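Putative 4-hydroxybenzoyl-CoA thioesterase (Geobacillus stearothermophilus, PDB 2OIW) probably hydrolyses acyl-CoA thioesters, as its hotdog-fold relatives among the 4-hydroxybenzoyl-CoA thioesterases do. Local coordinates at residues Gln65-Gln70 with Ile92-Val97; Val29-Gly34 with Val72-Gly77. All coordinates share one frame; numbering follows the deposited sequence. Where two conformers were deposited one is given.

Contacts 1 and 2 lie side by side in a single hotdog domain, their centres about 13 Å apart, and their segments alternate along the chain: 29-34, 65-70, 72-77, 92-97. Contact 2, where helix 27-34 packs on strand 72-81, has its centre about 5 Å from the centre of the chain. Contact 1 is peripheral, about 17 Å from that centre, joining the loop that leads into strand 72-81 to the end of strand 85-94. The two strands are antiparallel neighbours in one sheet, and His93 N lies 2.9 Å from Thr73 O, a probable hydrogen bond. Ile92 also packs on Phe31, so the hydrophobic layer under the helix continues into contact 1. Both contacts also touch the second subunit.

Contact 1. Residues Gln65-Gln70 with Ile92-Val97; sequences QMYYGQ and IHQNGV
Met66 and Gln94 face each other with CA atoms 6.9 Å apart, where a loop that makes a type II turn from Tyr67 to Gln70 passes the type I' turn from Gln94 to Val97 closing a beta hairpin. Gln94 reaches into the loop with CG anti to its backbone N (chi1 -176°) and an extended chain, which carries its amide to the loop backbone. There Gln94 OE1 receives Tyr67 N at 2.9 Å through an in-plane lone pair. Gln94 NE2 gives one hydrogen to Tyr67 O, at 2.9 Å and 158°, and the other to Gln70 O, 2.9 Å away but above that carbonyl's plane. A water donates both to Gln94 OE1 and to Gln65 O, so four bonds fix the amide's rotation and hold both ends of the turn. Met66 CB lies 3.4 Å from Gln94 OE1; beyond it the selenomethionine bends at chi3, and its SE meets Ile92 CG2 at 3.5 Å. Met66 and Ile92 both continue onto Val27 of helix 27-34 and Val72 of strand 72-81, while strand 97-110, the hairpin's other arm, brings Cys99 against Met66 and pairs with Ile92 through its backbone.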
ATOM      1  N   GLN A  65     -10.965   1.589 -16.816  1.00 21.47           N
ATOM      2  CA  GLN A  65      -9.843   0.947 -16.146  1.00 22.75           C
ATOM      3  C   GLN A  65      -8.521   1.582 -16.559  1.00 22.83           C
ATOM      4  O   GLN A  65      -8.377   2.153 -17.660  1.00 20.79           O
ATOM      5  CB  GLN A  65      -9.814  -0.549 -16.434  1.00 23.39           C
ATOM      6  CG  GLN A  65     -11.073  -1.295 -15.978  1.00 27.54           C
ATOM      7  CD  GLN A  65     -11.198  -1.453 -14.455  1.00 32.73           C
ATOM      8  OE1 GLN A  65     -10.328  -1.033 -13.687  1.00 36.69           O
ATOM      9  NE2 GLN A  65     -12.291  -2.068 -14.022  1.00 36.16           N
HETATM   10  N   MSE A  66      -7.560   1.493 -15.658  1.00 22.42           N
HETATM   11  CA  MSE A  66      -6.231   1.960 -15.973  1.00 25.06           C
HETATM   12  C   MSE A  66      -5.223   0.822 -15.889  1.00 23.64           C
HETATM   13  O   MSE A  66      -5.503  -0.241 -15.319  1.00 22.82           O
HETATM   14  CB  MSE A  66      -5.856   3.129 -15.065  1.00 24.88           C
HETATM   15  CG  MSE A  66      -6.597   4.416 -15.433  1.00 24.81           C
HETATM   16 SE   MSE A  66      -6.234   5.843 -14.114  1.00 33.33          SE
HETATM   17  CE  MSE A  66      -7.399   5.143 -12.653  1.00 22.41           C
ATOM     18  N   TYR A  67      -4.064   1.059 -16.476  1.00 23.47           N
ATOM     19  CA  TYR A  67      -3.080   0.013 -16.727  1.00 23.86           C
ATOM     20  C   TYR A  67      -1.696   0.415 -16.262  1.00 22.47           C
ATOM     21  O   TYR A  67      -1.313   1.573 -16.390  1.00 22.26           O
ATOM     22  CB  TYR A  67      -3.067  -0.323 -18.237  1.00 25.21           C
ATOM     23  CG  TYR A  67      -4.415  -0.884 -18.622  1.00 28.81           C
ATOM     24  CD1 TYR A  67      -4.791  -2.159 -18.174  1.00 31.37           C
ATOM     25  CD2 TYR A  67      -5.356  -0.113 -19.311  1.00 29.55           C
ATOM     26  CE1 TYR A  67      -6.043  -2.686 -18.458  1.00 32.75           C
ATOM     27  CE2 TYR A  67      -6.618  -0.638 -19.628  1.00 32.11           C
ATOM     28  CZ  TYR A  67      -6.956  -1.931 -19.176  1.00 32.42           C
ATOM     29  OH  TYR A  67      -8.197  -2.496 -19.425  1.00 33.17           O
ATOM     30  N   TYR A  68      -0.945  -0.548 -15.741  1.00 20.74           N
ATOM     31  CA  TYR A  68       0.488  -0.347 -15.576  1.00 20.39           C
ATOM     32  C   TYR A  68       1.123  -0.164 -16.967  1.00 19.89           C
ATOM     33  O   TYR A  68       0.725  -0.849 -17.890  1.00 19.68           O
ATOM     34  CB  TYR A  68       1.096  -1.583 -14.875  1.00 20.09           C
ATOM     35  CG  TYR A  68       2.602  -1.608 -14.851  1.00 20.04           C
ATOM     36  CD1 TYR A  68       3.308  -0.640 -14.154  1.00 16.37           C
ATOM     37  CD2 TYR A  68       3.320  -2.615 -15.513  1.00 18.12           C
ATOM     38  CE1 TYR A  68       4.684  -0.657 -14.123  1.00 17.03           C
ATOM     39  CE2 TYR A  68       4.691  -2.642 -15.480  1.00 18.96           C
ATOM     40  CZ  TYR A  68       5.368  -1.643 -14.804  1.00 17.33           C
ATOM     41  OH  TYR A  68       6.728  -1.658 -14.766  1.00 19.11           O
ATOM     42  N   GLY A  69       2.105   0.734 -17.110  1.00 19.18           N
ATOM     43  CA  GLY A  69       2.885   0.849 -18.368  1.00 19.37           C
ATOM     44  C   GLY A  69       2.733   2.154 -19.135  1.00 19.09           C
ATOM     45  O   GLY A  69       3.480   2.428 -20.079  1.00 19.67           O
ATOM     46  N   GLN A  70       1.736   2.944 -18.730  0.50 19.08           N
ATOM     47  CA  GLN A  70       1.439   4.253 -19.299  0.50 18.75           C
ATOM     48  C   GLN A  70       1.277   5.208 -18.119  0.50 18.46           C
ATOM     49  O   GLN A  70       0.655   4.848 -17.108  0.50 18.20           O
ATOM     50  CB  GLN A  70       0.114   4.218 -20.076  0.50 18.43           C
ATOM     51  CG  GLN A  70       0.010   3.212 -21.217  0.50 19.52           C
ATOM     52  CD  GLN A  70      -1.433   3.012 -21.708  0.50 19.47           C
ATOM     53  OE1 GLN A  70      -2.180   2.151 -21.206  0.50 19.24           O
ATOM     54  NE2 GLN A  70      -1.835   3.830 -22.669  0.50 20.38           N
ATOM     55  N   ILE A  92      -8.553  11.537 -12.608  1.00 18.53           N
ATOM     56  CA  ILE A  92      -7.352  10.869 -13.115  1.00 18.91           C
ATOM     57  C   ILE A  92      -7.567  10.474 -14.565  1.00 18.15           C
ATOM     58  O   ILE A  92      -8.594   9.883 -14.903  1.00 17.58           O
ATOM     59  CB  ILE A  92      -6.956   9.638 -12.264  1.00 18.94           C
ATOM     60  CG1 ILE A  92      -6.788  10.032 -10.799  1.00 19.44           C
ATOM     61  CG2 ILE A  92      -5.660   9.053 -12.760  1.00 16.69           C
ATOM     62  CD1 ILE A  92      -6.539   8.863  -9.908  1.00 19.44           C
ATOM     63  N   HIS A  93      -6.603  10.848 -15.416  1.00 18.13           N
ATOM     64  CA  HIS A  93      -6.620  10.554 -16.834  1.00 17.29           C
ATOM     65  C   HIS A  93      -5.462   9.602 -17.194  1.00 17.53           C
ATOM     66  O   HIS A  93      -4.403   9.589 -16.545  1.00 15.92           O
ATOM     67  CB  HIS A  93      -6.469  11.833 -17.679  1.00 17.91           C
ATOM     68  CG  HIS A  93      -7.574  12.833 -17.510  1.00 18.90           C
ATOM     69  ND1 HIS A  93      -7.941  13.703 -18.511  1.00 22.51           N
ATOM     70  CD2 HIS A  93      -8.380  13.120 -16.454  1.00 19.79           C
ATOM     71  CE1 HIS A  93      -8.927  14.479 -18.090  1.00 20.82           C
ATOM     72  NE2 HIS A  93      -9.212  14.145 -16.841  1.00 18.12           N
ATOM     73  N   GLN A  94      -5.677   8.814 -18.240  1.00 17.16           N
ATOM     74  CA  GLN A  94      -4.624   7.981 -18.828  1.00 18.56           C
ATOM     75  C   GLN A  94      -4.897   7.946 -20.325  1.00 19.09           C
ATOM     76  O   GLN A  94      -6.057   7.847 -20.736  1.00 18.81           O
ATOM     77  CB  GLN A  94      -4.606   6.571 -18.238  1.00 17.82           C
ATOM     78  CG  GLN A  94      -3.449   5.670 -18.758  1.00 17.00           C
ATOM     79  CD  GLN A  94      -3.326   4.344 -18.000  1.00 18.79           C
ATOM     80  OE1 GLN A  94      -4.233   3.509 -18.021  1.00 18.51           O
ATOM     81  NE2 GLN A  94      -2.187   4.143 -17.331  1.00 15.16           N
ATOM     82  N   ASN A  95      -3.850   8.069 -21.140  1.00 19.56           N
ATOM     83  CA  ASN A  95      -4.041   8.055 -22.597  1.00 20.00           C
ATOM     84  C   ASN A  95      -5.048   9.111 -23.058  1.00 19.72           C
ATOM     85  O   ASN A  95      -5.809   8.891 -23.996  1.00 19.06           O
ATOM     86  CB  ASN A  95      -4.496   6.660 -23.057  1.00 20.98           C
ATOM     87  CG  ASN A  95      -4.239   6.427 -24.544  1.00 23.59           C
ATOM     88  OD1 ASN A  95      -3.202   6.855 -25.087  1.00 25.61           O
ATOM     89  ND2 ASN A  95      -5.193   5.778 -25.221  1.00 25.10           N
ATOM     90  N   GLY A  96      -5.080  10.233 -22.349  1.00 19.55           N
ATOM     91  CA  GLY A  96      -5.980  11.335 -22.679  1.00 20.21           C
ATOM     92  C   GLY A  96      -7.458  11.039 -22.473  1.00 20.60           C
ATOM     93  O   GLY A  96      -8.284  11.661 -23.092  1.00 20.37           O
ATOM     94  N   VAL A  97      -7.790  10.090 -21.600  1.00 20.80           N
ATOM     95  CA  VAL A  97      -9.182   9.709 -21.318  1.00 21.36           C
ATOM     96  C   VAL A  97      -9.398   9.821 -19.785  1.00 20.79           C
ATOM     97  O   VAL A  97      -8.527   9.408 -19.005  1.00 19.89           O
ATOM     98  CB  VAL A  97      -9.469   8.231 -21.808  1.00 21.90           C
ATOM     99  CG1 VAL A  97     -10.870   7.761 -21.436  1.00 23.86           C
ATOM    100  CG2 VAL A  97      -9.295   8.085 -23.327  1.00 22.95           C
TER
HETATM  101  O   HOH W   1      -6.622   3.337 -19.381  1.00 21.33           O

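Contact 2. Residues Val29-Gly34 with Val72-Gly77; sequences VWFEAG and VTVYTG
Trp30, Phe31 and Gly34 of helix 27-34 lie on Val72, Val74 and Thr76 of strand 72-81, part of the hotdog fold's packing of a helix in the curl of an antiparallel sheet. The segment axes approach to 8.1 Å and cross at -57°. Val72 CG2 sits over one face of the Trp30 indole, 4.1 Å from the centroid of its six-membered ring, a CH-pi contact, while Val72 CG1 reaches Trp30 CZ3 near the rim. Were Trp30 replaced by an alanine, both Val72 methyls would probably lose the ring they pack on, leaving a gap between helix and strand. Both methyls of Val74, CG1 and CG2, lie 3.9 Å from Trp30 O; a chi1 of -170° swings Val74 CG1 opposite the backbone N, where it also meets Phe31 CD1 at 4.0 Å. Gly34 permits the close approach, since a CB there would clash with Val74 CG1 and Thr76 OG1. A water accepts from Thr76 OG1 and donates to Phe31 O (2.8 Å), bridging strand and helix. Strand 72-81 is itself flanked by strands 5-9 and 85-94, with Ile9 touching both Trp30 and Val72, and Ile88 touching Thr76; Arg12 of the second subunit packs on Trp30.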
ATOM      1  N   VAL A  29      -4.985   6.769  -3.505  1.00 17.21           N
ATOM      2  CA  VAL A  29      -3.578   7.002  -3.188  1.00 16.93           C
ATOM      3  C   VAL A  29      -3.035   8.061  -4.158  1.00 17.19           C
ATOM      4  O   VAL A  29      -2.325   8.976  -3.757  1.00 18.33           O
ATOM      5  CB  VAL A  29      -2.735   5.704  -3.230  1.00 16.31           C
ATOM      6  CG1 VAL A  29      -1.276   6.007  -3.212  1.00 16.11           C
ATOM      7  CG2 VAL A  29      -3.063   4.783  -2.040  1.00 15.60           C
ATOM      8  N   TRP A  30      -3.434   7.953  -5.416  1.00 16.84           N
ATOM      9  CA  TRP A  30      -3.047   8.923  -6.445  1.00 16.90           C
ATOM     10  C   TRP A  30      -3.757  10.288  -6.278  1.00 17.42           C
ATOM     11  O   TRP A  30      -3.159  11.373  -6.496  1.00 17.99           O
ATOM     12  CB  TRP A  30      -3.405   8.285  -7.795  1.00 16.41           C
ATOM     13  CG  TRP A  30      -2.480   7.156  -8.187  1.00 14.60           C
ATOM     14  CD1 TRP A  30      -1.313   6.775  -7.572  1.00 11.54           C
ATOM     15  CD2 TRP A  30      -2.606   6.343  -9.350  1.00 13.33           C
ATOM     16  NE1 TRP A  30      -0.741   5.724  -8.265  1.00 13.60           N
ATOM     17  CE2 TRP A  30      -1.517   5.453  -9.363  1.00 13.16           C
ATOM     18  CE3 TRP A  30      -3.575   6.249 -10.363  1.00 13.84           C
ATOM     19  CZ2 TRP A  30      -1.361   4.496 -10.362  1.00 13.84           C
ATOM     20  CZ3 TRP A  30      -3.401   5.330 -11.359  1.00 13.34           C
ATOM     21  CH2 TRP A  30      -2.304   4.470 -11.356  1.00 14.25           C
ATOM     22  N   PHE A  31      -5.030  10.248  -5.893  1.00 18.12           N
ATOM     23  CA  PHE A  31      -5.777  11.470  -5.528  1.00 19.09           C
ATOM     24  C   PHE A  31      -5.121  12.190  -4.362  1.00 19.14           C
ATOM     25  O   PHE A  31      -4.970  13.403  -4.399  1.00 21.06           O
ATOM     26  CB  PHE A  31      -7.246  11.159  -5.166  1.00 18.17           C
ATOM     27  CG  PHE A  31      -8.155  11.021  -6.363  1.00 18.84           C
ATOM     28  CD1 PHE A  31      -7.989  11.825  -7.495  1.00 19.05           C
ATOM     29  CD2 PHE A  31      -9.201  10.115  -6.330  1.00 17.89           C
ATOM     30  CE1 PHE A  31      -8.856  11.707  -8.581  1.00 20.15           C
ATOM     31  CE2 PHE A  31     -10.068   9.982  -7.389  1.00 18.85           C
ATOM     32  CZ  PHE A  31      -9.905  10.763  -8.524  1.00 18.47           C
ATOM     33  N   GLU A  32      -4.716  11.457  -3.330  1.00 19.42           N
ATOM     34  CA  GLU A  32      -4.003  12.117  -2.219  1.00 19.43           C
ATOM     35  C   GLU A  32      -2.657  12.703  -2.672  1.00 18.77           C
ATOM     36  O   GLU A  32      -2.236  13.759  -2.200  1.00 18.16           O
ATOM     37  CB  GLU A  32      -3.805  11.154  -1.035  1.00 18.70           C
ATOM     38  CG  GLU A  32      -3.214  11.863   0.231  1.00 20.27           C
ATOM     39  CD  GLU A  32      -2.816  10.860   1.306  1.00 22.88           C
ATOM     40  OE1 GLU A  32      -1.950  10.020   1.002  1.00 25.27           O
ATOM     41  OE2 GLU A  32      -3.411  10.873   2.417  1.00 27.28           O
ATOM     42  N   ALA A  33      -1.969  12.001  -3.574  1.00 17.91           N
ATOM     43  CA  ALA A  33      -0.738  12.531  -4.169  1.00 17.93           C
ATOM     44  C   ALA A  33      -1.015  13.882  -4.907  1.00 18.14           C
ATOM     45  O   ALA A  33      -0.255  14.827  -4.791  1.00 18.47           O
ATOM     46  CB  ALA A  33      -0.115  11.464  -5.129  1.00 17.88           C
ATOM     47  N   GLY A  34      -2.113  13.962  -5.653  1.00 18.71           N
ATOM     48  CA  GLY A  34      -2.543  15.209  -6.324  1.00 18.45           C
ATOM     49  C   GLY A  34      -2.910  16.385  -5.419  1.00 18.23           C
ATOM     50  O   GLY A  34      -2.921  17.536  -5.864  1.00 18.65           O
ATOM     51  N   VAL A  72      -0.135   8.392 -15.835  1.00 16.64           N
ATOM     52  CA  VAL A  72      -1.470   8.931 -15.566  1.00 16.42           C
ATOM     53  C   VAL A  72      -1.271  10.346 -15.077  1.00 15.76           C
ATOM     54  O   VAL A  72      -0.179  10.690 -14.599  1.00 15.25           O
ATOM     55  CB  VAL A  72      -2.230   8.128 -14.489  1.00 17.22           C
ATOM     56  CG1 VAL A  72      -2.369   6.651 -14.919  1.00 16.34           C
ATOM     57  CG2 VAL A  72      -1.575   8.276 -13.112  1.00 16.02           C
ATOM     58  N   THR A  73      -2.300  11.166 -15.255  1.00 15.53           N
ATOM     59  CA  THR A  73      -2.281  12.543 -14.796  1.00 16.34           C
ATOM     60  C   THR A  73      -3.456  12.796 -13.891  1.00 16.36           C
ATOM     61  O   THR A  73      -4.607  12.538 -14.257  1.00 16.00           O
ATOM     62  CB  THR A  73      -2.329  13.547 -15.967  1.00 16.66           C
ATOM     63  OG1 THR A  73      -1.303  13.205 -16.899  1.00 16.18           O
ATOM     64  CG2 THR A  73      -2.098  14.953 -15.476  1.00 17.40           C
ATOM     65  N   VAL A  74      -3.135  13.324 -12.714  1.00 16.27           N
ATOM     66  CA  VAL A  74      -4.118  13.730 -11.721  1.00 16.99           C
ATOM     67  C   VAL A  74      -4.320  15.223 -11.830  1.00 17.92           C
ATOM     68  O   VAL A  74      -3.355  15.996 -11.801  1.00 17.80           O
ATOM     69  CB  VAL A  74      -3.659  13.321 -10.302  1.00 16.69           C
ATOM     70  CG1 VAL A  74      -4.800  13.527  -9.263  1.00 17.11           C
ATOM     71  CG2 VAL A  74      -3.188  11.828 -10.334  1.00 12.95           C
ATOM     72  N   TYR A  75      -5.584  15.609 -12.010  1.00 18.12           N
ATOM     73  CA  TYR A  75      -6.014  17.004 -11.970  1.00 18.04           C
ATOM     74  C   TYR A  75      -6.792  17.224 -10.696  1.00 18.56           C
ATOM     75  O   TYR A  75      -7.750  16.502 -10.410  1.00 18.16           O
ATOM     76  CB  TYR A  75      -6.905  17.319 -13.147  1.00 17.43           C
ATOM     77  CG  TYR A  75      -6.224  17.103 -14.470  1.00 19.17           C
ATOM     78  CD1 TYR A  75      -5.462  18.128 -15.055  1.00 19.40           C
ATOM     79  CD2 TYR A  75      -6.346  15.899 -15.148  1.00 17.80           C
ATOM     80  CE1 TYR A  75      -4.844  17.951 -16.279  1.00 19.52           C
ATOM     81  CE2 TYR A  75      -5.708  15.707 -16.380  1.00 19.20           C
ATOM     82  CZ  TYR A  75      -4.975  16.742 -16.932  1.00 18.12           C
ATOM     83  OH  TYR A  75      -4.345  16.570 -18.121  1.00 18.86           O
ATOM     84  N   THR A  76      -6.405  18.252  -9.956  1.00 18.59           N
ATOM     85  CA  THR A  76      -6.940  18.483  -8.628  1.00 19.05           C
ATOM     86  C   THR A  76      -7.294  19.953  -8.517  1.00 19.36           C
ATOM     87  O   THR A  76      -6.452  20.814  -8.743  1.00 18.51           O
ATOM     88  CB  THR A  76      -5.924  18.069  -7.541  1.00 19.14           C
ATOM     89  OG1 THR A  76      -5.488  16.711  -7.780  1.00 18.20           O
ATOM     90  CG2 THR A  76      -6.580  18.170  -6.153  1.00 20.25           C
ATOM     91  N   GLY A  77      -8.557  20.224  -8.210  1.00 18.94           N
ATOM     92  CA  GLY A  77      -9.034  21.595  -8.119  1.00 19.45           C
ATOM     93  C   GLY A  77      -9.894  21.753  -6.889  1.00 20.17           C
ATOM     94  O   GLY A  77     -10.222  20.765  -6.214  1.00 19.46           O
TER
HETATM   95  O   HOH W   2      -6.417  14.884  -6.311  1.00 13.29           O